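PDB 7CTP: protein Niban 2 from Homo sapiens, which may suppress apoptosis and promote melanoma cell invasion, and is represented here by its PH domain and the helical region around it. Local coordinates for residues Q29-Q34 with E287-K292; T155-I160 with M174-Q179; Y222-M227 with T425-Q430. All blocks are in the same frame, centred on the assembly; numbering follows the deposited sequence.

Interaction 1: residues Q29-Q34 with E287-K292; sequences QFYEDQ and EEVLSK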
loop_
_atom_site.group_PDB
_atom_site.type_symbol
_atom_site.label_atom_id
_atom_site.label_comp_id
_atom_site.label_asym_id
_atom_site.label_seq_id
_atom_site.Cartn_x
_atom_site.Cartn_y
_atom_site.Cartn_z
ATOM N N GLN A 29 -13.192 -1.384 -18.572
ATOM C CA GLN A 29 -12.857 -2.255 -19.701
ATOM C C GLN A 29 -11.506 -2.927 -19.486
ATOM O O GLN A 29 -11.363 -4.134 -19.716
ATOM C CB GLN A 29 -12.863 -1.467 -21.012
ATOM C CG GLN A 29 -14.221 -0.897 -21.391
ATOM C CD GLN A 29 -14.167 -0.018 -22.633
ATOM O OE1 GLN A 29 -13.332 0.887 -22.743
ATOM N NE2 GLN A 29 -15.060 -0.281 -23.578
ATOM N N PHE A 30 -10.504 -2.170 -19.025
ATOM C CA PHE A 30 -9.233 -2.790 -18.645
ATOM C C PHE A 30 -9.427 -3.818 -17.536
ATOM O O PHE A 30 -8.801 -4.888 -17.546
ATOM C CB PHE A 30 -8.226 -1.727 -18.189
ATOM C CG PHE A 30 -7.600 -0.948 -19.314
ATOM C CD1 PHE A 30 -6.591 -1.506 -20.085
ATOM C CD2 PHE A 30 -7.998 0.354 -19.577
ATOM C CE1 PHE A 30 -6.005 -0.777 -21.119
ATOM C CE2 PHE A 30 -7.413 1.086 -20.612
ATOM C CZ PHE A 30 -6.419 0.515 -21.379
ATOM N N TYR A 31 -10.284 -3.506 -16.560
ATOM C CA TYR A 31 -10.480 -4.398 -15.421
ATOM C C TYR A 31 -11.132 -5.716 -15.850
ATOM O O TYR A 31 -10.660 -6.801 -15.480
ATOM C CB TYR A 31 -11.320 -3.693 -14.354
ATOM C CG TYR A 31 -11.622 -4.551 -13.165
ATOM C CD1 TYR A 31 -10.647 -4.817 -12.219
ATOM C CD2 TYR A 31 -12.877 -5.124 -12.998
ATOM C CE1 TYR A 31 -10.912 -5.615 -11.128
ATOM C CE2 TYR A 31 -13.147 -5.926 -11.918
ATOM C CZ TYR A 31 -12.168 -6.169 -10.989
ATOM O OH TYR A 31 -12.428 -6.962 -9.909
ATOM N N GLU A 32 -12.218 -5.643 -16.628
ATOM C CA GLU A 32 -12.868 -6.868 -17.084
ATOM C C GLU A 32 -11.928 -7.699 -17.948
ATOM O O GLU A 32 -11.923 -8.933 -17.853
ATOM C CB GLU A 32 -14.160 -6.546 -17.841
ATOM C CG GLU A 32 -15.280 -6.029 -16.933
ATOM C CD GLU A 32 -16.644 -5.990 -17.619
ATOM O OE1 GLU A 32 -17.075 -7.033 -18.166
ATOM O OE2 GLU A 32 -17.290 -4.919 -17.582
ATOM N N ASP A 33 -11.104 -7.045 -18.770
ATOM C CA ASP A 33 -10.110 -7.779 -19.552
ATOM C C ASP A 33 -9.092 -8.458 -18.643
ATOM O O ASP A 33 -8.740 -9.626 -18.854
ATOM C CB ASP A 33 -9.406 -6.844 -20.535
ATOM C CG ASP A 33 -10.224 -6.565 -21.782
ATOM O OD1 ASP A 33 -11.252 -7.244 -21.999
ATOM O OD2 ASP A 33 -9.840 -5.652 -22.544
ATOM N N GLN A 34 -8.621 -7.746 -17.610
ATOM C CA GLN A 34 -7.604 -8.305 -16.721
ATOM C C GLN A 34 -8.151 -9.440 -15.865
ATOM O O GLN A 34 -7.389 -10.319 -15.462
ATOM C CB GLN A 34 -7.031 -7.226 -15.793
ATOM C CG GLN A 34 -6.010 -6.275 -16.422
ATOM C CD GLN A 34 -4.863 -6.990 -17.136
ATOM O OE1 GLN A 34 -4.174 -7.821 -16.549
ATOM N NE2 GLN A 34 -4.669 -6.667 -18.414
ATOM N N GLU A 287 -18.431 -1.469 -7.944
ATOM C CA GLU A 287 -19.114 -2.574 -7.276
ATOM C C GLU A 287 -20.091 -3.265 -8.221
ATOM O O GLU A 287 -20.305 -4.485 -8.116
ATOM C CB GLU A 287 -19.802 -2.078 -6.004
ATOM C CG GLU A 287 -18.805 -1.905 -4.839
ATOM C CD GLU A 287 -19.376 -1.229 -3.595
ATOM O OE1 GLU A 287 -18.584 -1.016 -2.647
ATOM O OE2 GLU A 287 -20.585 -0.911 -3.558
ATOM N N GLU A 288 -20.656 -2.519 -9.174
ATOM C CA GLU A 288 -21.508 -3.124 -10.193
ATOM C C GLU A 288 -20.725 -4.130 -11.028
ATOM O O GLU A 288 -21.178 -5.262 -11.247
ATOM C CB GLU A 288 -22.117 -2.041 -11.083
ATOM C CG GLU A 288 -23.023 -2.579 -12.186
ATOM C CD GLU A 288 -23.549 -1.473 -13.084
ATOM O OE1 GLU A 288 -22.976 -0.360 -13.063
ATOM O OE2 GLU A 288 -24.539 -1.716 -13.810
ATOM N N VAL A 289 -19.532 -3.743 -11.481
ATOM C CA VAL A 289 -18.746 -4.622 -12.343
ATOM C C VAL A 289 -18.185 -5.795 -11.547
ATOM O O VAL A 289 -18.134 -6.933 -12.043
ATOM C CB VAL A 289 -17.642 -3.816 -13.055
ATOM C CG1 VAL A 289 -16.650 -4.758 -13.773
ATOM C CG2 VAL A 289 -18.261 -2.864 -14.069
ATOM N N LEU A 290 -17.769 -5.549 -10.296
ATOM C CA LEU A 290 -17.242 -6.627 -9.458
ATOM C C LEU A 290 -18.287 -7.713 -9.267
ATOM O O LEU A 290 -17.987 -8.903 -9.389
ATOM C CB LEU A 290 -16.774 -6.077 -8.108
ATOM C CG LEU A 290 -16.202 -7.077 -7.100
ATOM C CD1 LEU A 290 -15.007 -7.814 -7.699
ATOM C CD2 LEU A 290 -15.819 -6.370 -5.799
ATOM N N SER A 291 -19.534 -7.312 -9.018
ATOM C CA SER A 291 -20.630 -8.272 -8.923
ATOM C C SER A 291 -20.824 -9.023 -10.234
ATOM O O SER A 291 -21.080 -10.236 -10.236
ATOM C CB SER A 291 -21.916 -7.554 -8.520
ATOM O OG SER A 291 -23.010 -8.457 -8.483
ATOM N N LYS A 292 -20.689 -8.326 -11.363
ATOM C CA LYS A 292 -20.880 -8.974 -12.655
ATOM C C LYS A 292 -19.789 -10.001 -12.927
ATOM O O LYS A 292 -20.079 -11.098 -13.429
ATOM C CB LYS A 292 -20.936 -7.932 -13.770
ATOM C CG LYS A 292 -20.956 -8.526 -15.179
ATOM C CD LYS A 292 -21.142 -7.434 -16.225
ATOM C CE LYS A 292 -19.829 -6.729 -16.520
ATOM N NZ LYS A 292 -19.969 -5.621 -17.514
#
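The ring of Tyr31 meets Val289 at its edge: methyl CG1 lies near the ring plane, with CD2 of Tyr31 3.9 Å from CG1 of Val289. Farther along the same ring, the phenol oxygen OH of Tyr31 lies 3.5 Å from CD1 of Leu290, a van der Waals contact with a methyl. Phe286, one turn before Leu290, makes an edge-to-face pair with Tyr31. The side chains of Glu32 and Lys292 cross at about a right angle. NZ of Lys292 stands 2.8 Å from OE2 of Glu32, on the syn side and 30° out of the carboxylate plane, in a hydrogen-bonded salt bridge.

This near-parallel, widely spaced pair joins the N-terminal helix 10-48 to the long helix 260-337 of the helical region through an apolar centre flanked by a salt bridge. The two segments run 20° apart and their axes come no closer than 11.0 Å, so side chains rather than backbones span the interface. CG1 of Val289 fits between the two partners, touching CG of Glu32 at 3.7 Å as well as the tyrosine ring. Lys292 reaches the carboxylate because its chain, otherwise extended, bends at chi3 (81°). The salt bridge is on the solvent side, between an exposed Lys292 and a partly exposed Glu32, whereas Tyr31 and Val289 are buried. Arg528 donates to the backbone O of Glu32, and Leu290 also touches Glu204 of helix 204-218.

Interaction 2: residues T155-I160 with M174-Q179; sequences TQFPLI and MTEAEQ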
loop_
_atom_site.group_PDB
_atom_site.type_symbol
_atom_site.label_atom_id
_atom_site.label_comp_id
_atom_site.label_asym_id
_atom_site.label_seq_id
_atom_site.Cartn_x
_atom_site.Cartn_y
_atom_site.Cartn_z
ATOM N N THR A 155 -0.597 26.165 20.114
ATOM C CA THR A 155 0.593 25.596 20.730
ATOM C C THR A 155 1.717 25.546 19.707
ATOM O O THR A 155 1.519 25.802 18.514
ATOM C CB THR A 155 0.347 24.186 21.286
ATOM O OG1 THR A 155 0.459 23.227 20.221
ATOM C CG2 THR A 155 -1.027 24.079 21.938
ATOM N N GLN A 156 2.907 25.201 20.191
ATOM C CA GLN A 156 4.094 25.097 19.354
ATOM C C GLN A 156 4.286 23.710 18.749
ATOM O O GLN A 156 5.345 23.442 18.172
ATOM C CB GLN A 156 5.341 25.465 20.165
ATOM C CG GLN A 156 5.200 26.722 21.001
ATOM C CD GLN A 156 4.994 26.412 22.475
ATOM O OE1 GLN A 156 3.944 25.895 22.873
ATOM N NE2 GLN A 156 5.996 26.726 23.294
ATOM N N PHE A 157 3.304 22.823 18.868
ATOM C CA PHE A 157 3.466 21.426 18.463
ATOM C C PHE A 157 2.302 21.012 17.578
ATOM O O PHE A 157 1.385 20.306 18.014
ATOM C CB PHE A 157 3.591 20.527 19.689
ATOM C CG PHE A 157 4.631 21.003 20.657
ATOM C CD1 PHE A 157 5.979 20.881 20.355
ATOM C CD2 PHE A 157 4.265 21.620 21.842
ATOM C CE1 PHE A 157 6.944 21.341 21.234
ATOM C CE2 PHE A 157 5.224 22.081 22.721
ATOM C CZ PHE A 157 6.562 21.940 22.417
ATOM N N PRO A 158 2.312 21.431 16.321
ATOM C CA PRO A 158 1.226 21.066 15.412
ATOM C C PRO A 158 1.462 19.702 14.782
ATOM O O PRO A 158 2.580 19.181 14.753
ATOM C CB PRO A 158 1.275 22.177 14.360
ATOM C CG PRO A 158 2.746 22.501 14.277
ATOM C CD PRO A 158 3.326 22.272 15.656
ATOM N N LEU A 159 0.366 19.119 14.294
ATOM C CA LEU A 159 0.374 17.922 13.459
ATOM C C LEU A 159 -0.687 18.134 12.392
ATOM O O LEU A 159 -1.865 18.295 12.722
ATOM C CB LEU A 159 0.065 16.654 14.269
ATOM C CG LEU A 159 0.957 15.419 14.140
ATOM C CD1 LEU A 159 2.407 15.808 14.263
ATOM C CD2 LEU A 159 0.603 14.410 15.215
ATOM N N ILE A 160 -0.279 18.153 11.127
ATOM C CA ILE A 160 -1.173 18.458 10.016
ATOM C C ILE A 160 -1.248 17.244 9.105
ATOM O O ILE A 160 -0.219 16.648 8.768
ATOM C CB ILE A 160 -0.704 19.706 9.241
ATOM C CG1 ILE A 160 -0.827 20.939 10.137
ATOM C CG2 ILE A 160 -1.539 19.883 7.968
ATOM C CD1 ILE A 160 -0.009 22.118 9.655
ATOM N N MET A 174 -0.145 19.853 23.237
ATOM C CA MET A 174 0.365 20.748 24.260
ATOM C C MET A 174 1.860 20.569 24.488
ATOM O O MET A 174 2.549 21.526 24.859
ATOM C CB MET A 174 -0.406 20.512 25.552
ATOM C CG MET A 174 -0.262 21.610 26.522
ATOM S SD MET A 174 -1.808 21.911 27.368
ATOM C CE MET A 174 -2.548 20.315 27.419
ATOM N N THR A 175 2.374 19.362 24.266
ATOM C CA THR A 175 3.757 19.026 24.563
ATOM C C THR A 175 4.380 18.311 23.377
ATOM O O THR A 175 3.685 17.639 22.604
ATOM C CB THR A 175 3.860 18.123 25.797
ATOM O OG1 THR A 175 3.250 16.859 25.514
ATOM C CG2 THR A 175 3.162 18.754 26.986
ATOM N N GLU A 176 5.705 18.451 23.248
ATOM C CA GLU A 176 6.435 17.677 22.248
ATOM C C GLU A 176 6.225 16.183 22.446
ATOM O O GLU A 176 6.221 15.423 21.469
ATOM C CB GLU A 176 7.926 18.021 22.294
ATOM C CG GLU A 176 8.770 17.346 21.207
ATOM C CD GLU A 176 10.252 17.652 21.332
ATOM O OE1 GLU A 176 10.906 17.860 20.287
ATOM O OE2 GLU A 176 10.765 17.678 22.472
ATOM N N ALA A 177 6.037 15.748 23.695
ATOM C CA ALA A 177 5.806 14.336 23.968
ATOM C C ALA A 177 4.504 13.864 23.336
ATOM O O ALA A 177 4.442 12.774 22.753
ATOM C CB ALA A 177 5.796 14.078 25.472
ATOM N N GLU A 178 3.444 14.669 23.453
ATOM C CA GLU A 178 2.168 14.288 22.860
ATOM C C GLU A 178 2.253 14.312 21.336
ATOM O O GLU A 178 1.720 13.419 20.666
ATOM C CB GLU A 178 1.059 15.209 23.372
ATOM C CG GLU A 178 0.679 14.963 24.836
ATOM C CD GLU A 178 -0.507 15.798 25.295
ATOM O OE1 GLU A 178 -0.962 15.607 26.445
ATOM O OE2 GLU A 178 -0.987 16.645 24.513
ATOM N N GLN A 179 2.947 15.316 20.786
ATOM C CA GLN A 179 3.179 15.410 19.344
ATOM C C GLN A 179 3.869 14.158 18.813
ATOM O O GLN A 179 3.440 13.573 17.807
ATOM C CB GLN A 179 4.015 16.660 19.043
ATOM C CG GLN A 179 4.020 17.121 17.592
ATOM C CD GLN A 179 5.112 18.136 17.311
ATOM O OE1 GLN A 179 6.177 18.110 17.936
ATOM N NE2 GLN A 179 4.858 19.038 16.369
HETATM O O HOH W 1 2.159 24.396 24.249
#
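Residues 155-160, which lead into and form part of a strand, run beside the loop from residue 174 into helix 176-194, and the nearest CA atoms, those of Thr155 and Met174, are 6.0 Å apart. Phe157 is laid against the start of that helix. The backbone N of Glu176 sits over the centre of one ring face, 3.5 Å above its plane, with C of Thr175 over the same face nearer the rim; CB of Gln156 covers the opposite face. With CG anti to the carbonyl carbon (chi1 -51°), the ring turns its edge to OE1 of Gln179, and the amide plane stands steeply against it, 77° away. The extended chain of Gln179 passes CB of Phe157 and ends in a nearly straight hydrogen bond, NE2 of Gln179 to O of Pro158 at 2.8 Å, with the acceptor in the amide plane. CD1 of Leu159 packs 3.9 Å from CG of Gln179. Without the ring, as with an alanine here, a gap is likely to open beneath the first turn of the helix, and the Gln179 amide to lose its neighbour at OE1. A water donates to both OE1 of Gln156 and O of Met174. OG1 of Thr175 caps the helix by accepting from N of Glu178, and OG1 of Thr155 takes N of Phe157 in an ST turn while also bonding O of Met173. Strand 157-162 packed against helix 176-194 is part of the PH fold, in which a seven-stranded antiparallel sheet is closed off by the domain's C-terminal helix.

Interaction 3: residues Y222-M227 with T425-Q430; sequences YGTWEM and TSVFKQ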
loop_
_atom_site.group_PDB
_atom_site.type_symbol
_atom_site.label_atom_id
_atom_site.label_comp_id
_atom_site.label_asym_id
_atom_site.label_seq_id
_atom_site.Cartn_x
_atom_site.Cartn_y
_atom_site.Cartn_z
ATOM N N TYR A 222 3.997 5.858 -16.915
ATOM C CA TYR A 222 4.732 4.634 -16.636
ATOM C C TYR A 222 5.442 4.758 -15.298
ATOM O O TYR A 222 5.933 5.834 -14.946
ATOM C CB TYR A 222 5.761 4.350 -17.743
ATOM C CG TYR A 222 5.196 3.805 -19.037
ATOM C CD1 TYR A 222 5.086 2.436 -19.246
ATOM C CD2 TYR A 222 4.792 4.658 -20.059
ATOM C CE1 TYR A 222 4.578 1.933 -20.434
ATOM C CE2 TYR A 222 4.284 4.167 -21.244
ATOM C CZ TYR A 222 4.178 2.804 -21.428
ATOM O OH TYR A 222 3.670 2.310 -22.613
ATOM N N GLY A 223 5.503 3.661 -14.560
ATOM C CA GLY A 223 6.269 3.610 -13.334
ATOM C C GLY A 223 5.387 3.615 -12.097
ATOM O O GLY A 223 4.177 3.855 -12.143
ATOM N N THR A 224 6.047 3.338 -10.976
ATOM C CA THR A 224 5.390 3.263 -9.678
ATOM C C THR A 224 4.591 4.526 -9.385
ATOM O O THR A 224 5.085 5.646 -9.549
ATOM C CB THR A 224 6.436 3.031 -8.589
ATOM O OG1 THR A 224 7.040 1.749 -8.788
ATOM C CG2 THR A 224 5.807 3.068 -7.212
ATOM N N TRP A 225 3.346 4.335 -8.956
ATOM C CA TRP A 225 2.405 5.427 -8.712
ATOM C C TRP A 225 2.198 5.569 -7.214
ATOM O O TRP A 225 1.731 4.630 -6.560
ATOM C CB TRP A 225 1.078 5.154 -9.416
ATOM C CG TRP A 225 0.056 6.234 -9.299
ATOM C CD1 TRP A 225 0.272 7.576 -9.261
ATOM C CD2 TRP A 225 -1.361 6.049 -9.244
ATOM N NE1 TRP A 225 -0.937 8.252 -9.174
ATOM C CE2 TRP A 225 -1.951 7.328 -9.172
ATOM C CE3 TRP A 225 -2.187 4.921 -9.252
ATOM C CZ2 TRP A 225 -3.329 7.509 -9.097
ATOM C CZ3 TRP A 225 -3.550 5.101 -9.180
ATOM C CH2 TRP A 225 -4.111 6.393 -9.100
ATOM N N GLU A 226 2.544 6.742 -6.677
ATOM C CA GLU A 226 2.499 6.949 -5.233
ATOM C C GLU A 226 1.088 6.802 -4.678
ATOM O O GLU A 226 0.910 6.452 -3.506
ATOM C CB GLU A 226 3.067 8.332 -4.899
ATOM C CG GLU A 226 3.117 8.667 -3.414
ATOM C CD GLU A 226 4.299 9.553 -3.050
ATOM O OE1 GLU A 226 4.591 9.678 -1.842
ATOM O OE2 GLU A 226 4.927 10.126 -3.970
ATOM N N MET A 227 0.075 7.052 -5.496
ATOM C CA MET A 227 -1.295 7.061 -5.014
ATOM C C MET A 227 -2.004 5.735 -5.239
ATOM O O MET A 227 -3.228 5.660 -5.098
ATOM C CB MET A 227 -2.064 8.211 -5.657
ATOM C CG MET A 227 -1.541 9.598 -5.252
ATOM S SD MET A 227 -1.261 9.843 -3.484
ATOM C CE MET A 227 -2.928 9.743 -2.822
ATOM N N THR A 425 10.492 5.231 -3.885
ATOM C CA THR A 425 10.963 5.254 -2.505
ATOM C C THR A 425 9.802 5.208 -1.518
ATOM O O THR A 425 9.803 4.406 -0.578
ATOM C CB THR A 425 11.824 6.491 -2.268
ATOM O OG1 THR A 425 13.017 6.389 -3.058
ATOM C CG2 THR A 425 12.201 6.593 -0.793
ATOM N N SER A 426 8.795 6.057 -1.728
ATOM C CA SER A 426 7.638 6.086 -0.836
ATOM C C SER A 426 6.923 4.739 -0.804
ATOM O O SER A 426 6.655 4.186 0.273
ATOM C CB SER A 426 6.675 7.190 -1.272
ATOM O OG SER A 426 5.515 7.182 -0.466
ATOM N N VAL A 427 6.588 4.204 -1.980
ATOM C CA VAL A 427 5.831 2.955 -2.042
ATOM C C VAL A 427 6.609 1.821 -1.382
ATOM O O VAL A 427 6.047 1.007 -0.636
ATOM C CB VAL A 427 5.480 2.631 -3.505
ATOM C CG1 VAL A 427 5.024 1.186 -3.636
ATOM C CG2 VAL A 427 4.396 3.596 -3.999
ATOM N N PHE A 428 7.915 1.765 -1.617
ATOM C CA PHE A 428 8.671 0.615 -1.141
ATOM C C PHE A 428 9.006 0.716 0.340
ATOM O O PHE A 428 9.179 -0.315 0.998
ATOM C CB PHE A 428 9.902 0.429 -2.027
ATOM C CG PHE A 428 9.550 -0.120 -3.381
ATOM C CD1 PHE A 428 8.751 -1.256 -3.477
ATOM C CD2 PHE A 428 9.948 0.510 -4.540
ATOM C CE1 PHE A 428 8.391 -1.765 -4.718
ATOM C CE2 PHE A 428 9.588 0.008 -5.777
ATOM C CZ PHE A 428 8.813 -1.126 -5.865
ATOM N N LYS A 429 9.039 1.924 0.902
ATOM C CA LYS A 429 9.090 2.030 2.359
ATOM C C LYS A 429 7.809 1.522 2.997
ATOM O O LYS A 429 7.857 0.808 4.002
ATOM C CB LYS A 429 9.363 3.469 2.789
ATOM C CG LYS A 429 10.670 4.006 2.284
ATOM C CD LYS A 429 10.879 5.479 2.609
ATOM C CE LYS A 429 9.897 5.990 3.646
ATOM N NZ LYS A 429 10.102 7.446 3.893
ATOM N N GLN A 430 6.658 1.875 2.418
ATOM C CA GLN A 430 5.376 1.418 2.941
ATOM C C GLN A 430 5.276 -0.102 2.876
ATOM O O GLN A 430 4.891 -0.753 3.855
ATOM C CB GLN A 430 4.240 2.092 2.168
ATOM C CG GLN A 430 2.908 1.334 2.107
ATOM C CD GLN A 430 1.957 1.695 3.246
ATOM O OE1 GLN A 430 1.946 2.831 3.741
ATOM N NE2 GLN A 430 1.129 0.735 3.640
#
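Glu226 and Ser426 come together through matching first torsions: CG of Glu226 and OG of Ser426 each stand anti to their own backbone N (chi1 -178° and 177°), and the glutamate chain then bends at chi2. OG of Ser426 donates to OE1 of Glu226 over 3.0 Å, approaching from above the carboxylate plane, 54° out of it. The same oxygen forms a salt bridge with Lys122, so it has both a hydroxyl and an ammonium partner, which would probably stabilise its negative charge.

Beside this polar pair, Thr224 and Val427 meet tip to tip, with CG2 of Thr224 3.5 Å from CG2 of Val427. The valine methyl also approaches the backbone, 3.8 Å from O of Trp225, and so fits into the bend of the loop. Phe428 adds a looser contact, CE2 of its ring lying 4.3 Å from OG1 of Thr224.

Residues 222-227 form part of the connection from helix 204-218 to helix 232-252, and residues 425-430 lie near the start of helix 422-455. Trp225 points away from that helix to pack on Ile235 and Leu239 of helix 232-252, while Phe428 rests on Ala494 and Gln497 of helix 464-511; Lys122 brings in strand 122-124 of the PH domain.

The three contacts illustrate how a small domain can be built into a larger helical body. Interaction 2 is internal to the PH domain and is nested in the chain loop that interaction 1 closes, yet their centres are 45 Å apart, on opposite sides of the chain's centre. Interaction 3 lies nearer the middle, its centre 25 Å from that of interaction 1 and 29 Å from that of interaction 2. Its segments alternate with those of interaction 1 along the sequence, and helix 204-218 borders both. Interaction 2 closes before interaction 3 opens; the two do not touch, their nearest atoms being about 14 Å apart, but the Lys122 salt bridge connects 222-227 to the PH sheet.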